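Side-chain contacts in hydrogenase-specific maturation endopeptidase (Thermococcus kodakarensis, PDB 5IJA), which probably acts as an endopeptidase that matures [NiFe] hydrogenase, activating the enzyme by proteolytic processing: residues A[19-24]-A[126-131]; A[30-35]-A[44-49]. All blocks are in the same frame, centred on the assembly; numbering follows the deposited sequence.

How the interactions relate
From the N terminus the chain runs through strand 3-8, helix 18-28 and strand 33-37, and then through the loop holding 44-49 to strand 52-59. Interaction 2 closes a short loop, with only eight residues between its segments, folding 44-49 back onto 30-35 at an outermost strand of the sheet. Interaction 1, with 101 residues between its segments, encloses interaction 2 in sequence: it joins helix 18-28 to the approach to the last helix, 130-146. Their centres are about 20 Å apart, yet the segments touch where helix meets strand: Leu-20 CD2 packs 3.5 Å from Glu-35 CG, and Arg-24 forms a long, weak ion pair with Glu-35.

Interaction 1: residues A[19-24]-A[126-131]; sequences GLKAGR and MELSDE
Lys-21 NZ donates a hydrogen bond of 2.8 Å to the backbone oxygen Met-126 O, a polar link between segments 19-24 and 126-131. The ammonium group comes from above the carbonyl plane, 48° out of it, rather than along a lone pair, with a C=O...N angle of 131°. A bend at chi2 (97°) turns the lysine chain, and the extended outer torsions then carry NZ to the carbonyl. On the way its methylenes run alongside Leu-128, the two side chains sliding past each other in opposite directions. Leu-128 CD1 does most of the touching: it lies 3.8 Å from Lys-21 CG and is as close to CD, while the branch carbon CG of the leucine sits 4.0 Å from Lys-21 CD. The lysine thus packs its aliphatic part on the leucine and spends its charged end on the main chain two residues earlier. Leu-128 also touches Val-136, and Ala-22 packs on Val-136 and Val-140, so the two helices meet beside the loop contact. Ser-129 follows at the N-cap of helix 130-146, its backbone N hydrogen-bonded to Asp-15 OD1. This is surface packing in an alpha/beta fold, joining the first and last helices on one side of the central sheet.

Interaction 2: residues A[30-35]-A[44-49]; sequences GYNVLE and ANHYNG
Leu-34 and His-46 mark the nearest approach of the two backbones, with CA atoms 7.5 Å apart, so side chains and a water carry the contact between edge strand 33-37 and the irregular loop 44-49. His-46 NE2 donates to Asn-32 OD1 at 3.0 Å, with an N-H...O angle of 155°. The oxygen lies at the ring edge, nearly in its plane, and the donor meets a lone pair in the carbonyl plane of the amide; the amide and ring planes are nevertheless turned 49° apart. The other half of the same amide is used too: Asn-32 ND2 donates to a water at 3.2 Å, and that water donates to His-46 O at 2.7 Å. One amide therefore holds the histidine directly at the ring and, through the water, at the main chain, which favours one orientation of the amide. Leu-34 lies over a face of the imidazole, its CB 4.0 Å from the ring centroid in a CH-pi contact and its CD1 3.8 Å from His-46 CG. With CG anti to the backbone N (chi1 -172°), His-46 sets one ring face against Leu-34 and its NE2 edge against Asn-32. Replacing His-46 by an alanine would probably leave Asn-32 OD1 without this donor and open a gap beside Leu-34. His-46 also touches Leu-4 of strand 3-8, and Leu-34 is hydrogen-bonded through its backbone to Ile-5 and Ala-7 of that parallel neighbour. The contact thus lays a connecting loop against the sheet margin, where strand 33-37 completes the beta-alpha-beta crossover begun by strand 3-8 and helix 18-28.

Interaction 1: residues A[19-24]-A[126-131]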
loop_
_atom_site.group_PDB
_atom_site.type_symbol
_atom_site.label_atom_id
_atom_site.label_comp_id
_atom_site.label_asym_id
_atom_site.label_seq_id
_atom_site.Cartn_x
_atom_site.Cartn_y
_atom_site.Cartn_z
ATOM N N GLY A 19 -5.601 -2.295 -3.056
ATOM C CA GLY A 19 -4.245 -1.798 -3.232
ATOM C C GLY A 19 -3.669 -2.097 -4.597
ATOM O O GLY A 19 -3.033 -1.232 -5.209
ATOM N N LEU A 20 -3.899 -3.316 -5.094
ATOM C CA LEU A 20 -3.391 -3.721 -6.392
ATOM C C LEU A 20 -4.081 -2.945 -7.507
ATOM O O LEU A 20 -3.444 -2.555 -8.481
ATOM C CB LEU A 20 -3.563 -5.238 -6.602
ATOM C CG LEU A 20 -2.934 -6.166 -5.563
ATOM C CD1 LEU A 20 -3.099 -7.631 -5.960
ATOM C CD2 LEU A 20 -1.458 -5.845 -5.351
ATOM N N LYS A 21 -5.381 -2.698 -7.352
ATOM C CA LYS A 21 -6.130 -1.990 -8.378
ATOM C C LYS A 21 -5.663 -0.542 -8.465
ATOM O O LYS A 21 -5.484 0.006 -9.550
ATOM C CB LYS A 21 -7.634 -2.055 -8.093
ATOM C CG LYS A 21 -8.382 -3.123 -8.911
ATOM C CD LYS A 21 -8.577 -4.427 -8.140
ATOM C CE LYS A 21 -9.427 -5.425 -8.944
ATOM N NZ LYS A 21 -9.814 -6.636 -8.151
ATOM N N ALA A 22 -5.469 0.078 -7.309
ATOM C CA ALA A 22 -4.888 1.418 -7.265
ATOM C C ALA A 22 -3.505 1.430 -7.922
ATOM O O ALA A 22 -3.196 2.309 -8.728
ATOM C CB ALA A 22 -4.812 1.889 -5.844
ATOM N N GLY A 23 -2.689 0.428 -7.608
ATOM C CA GLY A 23 -1.382 0.291 -8.238
ATOM C C GLY A 23 -1.421 0.166 -9.755
ATOM O O GLY A 23 -0.666 0.825 -10.474
ATOM N N ARG A 24 -2.313 -0.675 -10.253
ATOM C CA ARG A 24 -2.464 -0.824 -11.695
ATOM C C ARG A 24 -2.884 0.489 -12.356
ATOM O O ARG A 24 -2.376 0.835 -13.414
ATOM C CB ARG A 24 -3.463 -1.937 -12.018
ATOM C CG ARG A 24 -2.967 -3.304 -11.590
ATOM C CD ARG A 24 -3.681 -4.442 -12.306
ATOM N NE ARG A 24 -3.307 -5.724 -11.719
ATOM C CZ ARG A 24 -4.102 -6.433 -10.926
ATOM N NH1 ARG A 24 -5.321 -5.989 -10.645
ATOM N NH2 ARG A 24 -3.683 -7.586 -10.417
ATOM N N MET A 126 -13.113 -11.367 -7.699
ATOM C CA MET A 126 -12.162 -10.478 -8.365
ATOM C C MET A 126 -12.671 -9.049 -8.601
ATOM O O MET A 126 -11.950 -8.215 -9.164
ATOM C CB MET A 126 -11.752 -11.078 -9.708
ATOM C CG MET A 126 -10.688 -12.160 -9.599
ATOM S SD MET A 126 -9.795 -12.396 -11.151
ATOM C CE MET A 126 -11.119 -12.109 -12.343
ATOM N N GLU A 127 -13.901 -8.765 -8.182
ATOM C CA GLU A 127 -14.472 -7.438 -8.383
ATOM C C GLU A 127 -14.504 -6.648 -7.077
ATOM O O GLU A 127 -14.755 -7.199 -6.005
ATOM C CB GLU A 127 -15.885 -7.533 -8.983
ATOM N N LEU A 128 -14.242 -5.349 -7.172
ATOM C CA LEU A 128 -14.352 -4.474 -6.015
ATOM C C LEU A 128 -15.803 -4.064 -5.774
ATOM O O LEU A 128 -16.566 -3.872 -6.724
ATOM C CB LEU A 128 -13.491 -3.228 -6.201
ATOM C CG LEU A 128 -11.995 -3.460 -6.385
ATOM C CD1 LEU A 128 -11.338 -2.142 -6.755
ATOM C CD2 LEU A 128 -11.425 -3.999 -5.091
ATOM N N SER A 129 -16.171 -3.941 -4.504
ATOM C CA SER A 129 -17.456 -3.366 -4.128
ATOM C C SER A 129 -17.495 -1.897 -4.518
ATOM O O SER A 129 -16.446 -1.253 -4.624
ATOM C CB SER A 129 -17.706 -3.514 -2.629
ATOM O OG SER A 129 -16.854 -2.666 -1.878
ATOM N N ASP A 130 -18.700 -1.368 -4.726
ATOM C CA ASP A 130 -18.847 0.004 -5.195
ATOM C C ASP A 130 -18.199 0.992 -4.223
ATOM O O ASP A 130 -17.546 1.932 -4.657
ATOM C CB ASP A 130 -20.329 0.366 -5.416
ATOM C CG ASP A 130 -20.850 -0.036 -6.811
ATOM O OD1 ASP A 130 -20.081 -0.582 -7.637
ATOM O OD2 ASP A 130 -22.043 0.222 -7.092
ATOM N N GLU A 131 -18.353 0.776 -2.919
ATOM C CA GLU A 131 -17.794 1.707 -1.939
ATOM C C GLU A 131 -16.265 1.787 -2.016
ATOM O O GLU A 131 -15.669 2.843 -1.776
ATOM C CB GLU A 131 -18.196 1.317 -0.517
ATOM C CG GLU A 131 -19.680 1.374 -0.223
ATOM C CD GLU A 131 -20.403 0.099 -0.607
ATOM O OE1 GLU A 131 -19.886 -0.657 -1.460
ATOM O OE2 GLU A 131 -21.491 -0.154 -0.046
#

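Interaction 2: residues A[30-35]-A[44-49]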
loop_
_atom_site.group_PDB
_atom_site.type_symbol
_atom_site.label_atom_id
_atom_site.label_comp_id
_atom_site.label_asym_id
_atom_site.label_seq_id
_atom_site.Cartn_x
_atom_site.Cartn_y
_atom_site.Cartn_z
ATOM N N GLY A 30 1.866 5.789 -15.699
ATOM C CA GLY A 30 3.298 5.968 -15.888
ATOM C C GLY A 30 4.166 5.930 -14.639
ATOM O O GLY A 30 5.390 6.039 -14.726
ATOM N N TYR A 31 3.546 5.766 -13.475
ATOM C CA TYR A 31 4.296 5.796 -12.224
ATOM C C TYR A 31 5.084 4.526 -12.015
ATOM O O TYR A 31 4.753 3.472 -12.570
ATOM C CB TYR A 31 3.357 6.015 -11.041
ATOM C CG TYR A 31 2.737 7.385 -11.018
ATOM C CD1 TYR A 31 3.367 8.444 -10.376
ATOM C CD2 TYR A 31 1.519 7.622 -11.641
ATOM C CE1 TYR A 31 2.798 9.700 -10.358
ATOM C CE2 TYR A 31 0.942 8.870 -11.625
ATOM C CZ TYR A 31 1.582 9.907 -10.986
ATOM O OH TYR A 31 0.993 11.150 -10.975
ATOM N N ASN A 32 6.115 4.621 -11.177
ATOM C CA ASN A 32 6.930 3.469 -10.858
ATOM C C ASN A 32 6.235 2.640 -9.791
ATOM O O ASN A 32 6.305 2.968 -8.602
ATOM C CB ASN A 32 8.325 3.909 -10.396
ATOM C CG ASN A 32 9.249 2.745 -10.095
ATOM O OD1 ASN A 32 8.913 1.583 -10.321
ATOM N ND2 ASN A 32 10.439 3.061 -9.585
ATOM N N VAL A 33 5.554 1.588 -10.229
ATOM C CA VAL A 33 4.776 0.730 -9.341
ATOM C C VAL A 33 5.294 -0.695 -9.291
ATOM O O VAL A 33 5.440 -1.356 -10.324
ATOM C CB VAL A 33 3.298 0.680 -9.774
ATOM C CG1 VAL A 33 2.499 -0.247 -8.853
ATOM C CG2 VAL A 33 2.720 2.064 -9.783
ATOM N N LEU A 34 5.556 -1.184 -8.088
ATOM C CA LEU A 34 5.874 -2.596 -7.912
ATOM C C LEU A 34 4.685 -3.302 -7.300
ATOM O O LEU A 34 4.223 -2.940 -6.207
ATOM C CB LEU A 34 7.108 -2.813 -7.022
ATOM C CG LEU A 34 7.385 -4.287 -6.693
ATOM C CD1 LEU A 34 7.875 -5.055 -7.937
ATOM C CD2 LEU A 34 8.365 -4.460 -5.515
ATOM N N GLU A 35 4.184 -4.321 -7.988
ATOM C CA GLU A 35 3.111 -5.090 -7.391
ATOM C C GLU A 35 3.713 -6.126 -6.439
ATOM O O GLU A 35 4.233 -7.168 -6.852
ATOM C CB GLU A 35 2.234 -5.732 -8.466
ATOM C CG GLU A 35 0.902 -6.220 -7.926
ATOM C CD GLU A 35 -0.065 -6.686 -9.013
ATOM O OE1 GLU A 35 -0.373 -5.906 -9.943
ATOM O OE2 GLU A 35 -0.516 -7.846 -8.928
ATOM N N ALA A 44 13.518 -6.723 -3.536
ATOM C CA ALA A 44 14.967 -6.883 -3.664
ATOM C C ALA A 44 15.429 -6.643 -5.102
ATOM O O ALA A 44 16.397 -5.913 -5.350
ATOM C CB ALA A 44 15.389 -8.271 -3.191
ATOM N N ASN A 45 14.698 -7.219 -6.048
ATOM C CA ASN A 45 15.048 -7.099 -7.456
ATOM C C ASN A 45 14.653 -5.769 -8.094
ATOM O O ASN A 45 15.089 -5.450 -9.204
ATOM C CB ASN A 45 14.409 -8.245 -8.247
ATOM C CG ASN A 45 15.005 -9.587 -7.899
ATOM O OD1 ASN A 45 16.220 -9.710 -7.746
ATOM N ND2 ASN A 45 14.158 -10.604 -7.768
ATOM N N HIS A 46 13.836 -4.984 -7.403
ATOM C CA HIS A 46 13.221 -3.828 -8.039
ATOM C C HIS A 46 13.736 -2.472 -7.537
ATOM O O HIS A 46 13.810 -1.503 -8.295
ATOM C CB HIS A 46 11.704 -3.896 -7.846
ATOM C CG HIS A 46 10.951 -2.853 -8.614
ATOM N ND1 HIS A 46 10.545 -3.035 -9.920
ATOM C CD2 HIS A 46 10.542 -1.611 -8.264
ATOM C CE1 HIS A 46 9.910 -1.955 -10.337
ATOM N NE2 HIS A 46 9.901 -1.072 -9.356
ATOM N N TYR A 47 14.056 -2.396 -6.252
ATOM C CA TYR A 47 14.421 -1.119 -5.640
ATOM C C TYR A 47 15.633 -0.495 -6.323
ATOM O O TYR A 47 16.605 -1.189 -6.622
ATOM C CB TYR A 47 14.712 -1.305 -4.151
ATOM C CG TYR A 47 15.018 0.008 -3.455
ATOM C CD1 TYR A 47 14.052 1.001 -3.355
ATOM C CD2 TYR A 47 16.261 0.241 -2.881
ATOM C CE1 TYR A 47 14.324 2.208 -2.731
ATOM C CE2 TYR A 47 16.544 1.446 -2.253
ATOM C CZ TYR A 47 15.572 2.417 -2.173
ATOM O OH TYR A 47 15.841 3.613 -1.546
ATOM N N ASN A 48 15.570 0.809 -6.566
ATOM C CA ASN A 48 16.640 1.523 -7.262
ATOM C C ASN A 48 16.999 2.838 -6.578
ATOM O O ASN A 48 17.281 3.845 -7.237
ATOM C CB ASN A 48 16.234 1.781 -8.719
ATOM C CG ASN A 48 17.403 2.242 -9.589
ATOM O OD1 ASN A 48 18.536 1.783 -9.433
ATOM N ND2 ASN A 48 17.127 3.164 -10.503
ATOM N N GLY A 49 16.969 2.843 -5.248
ATOM C CA GLY A 49 17.416 4.008 -4.491
ATOM C C GLY A 49 16.385 5.110 -4.312
ATOM O O GLY A 49 16.723 6.225 -3.884
HETATM O O HOH W 1 12.660 0.842 -8.965
#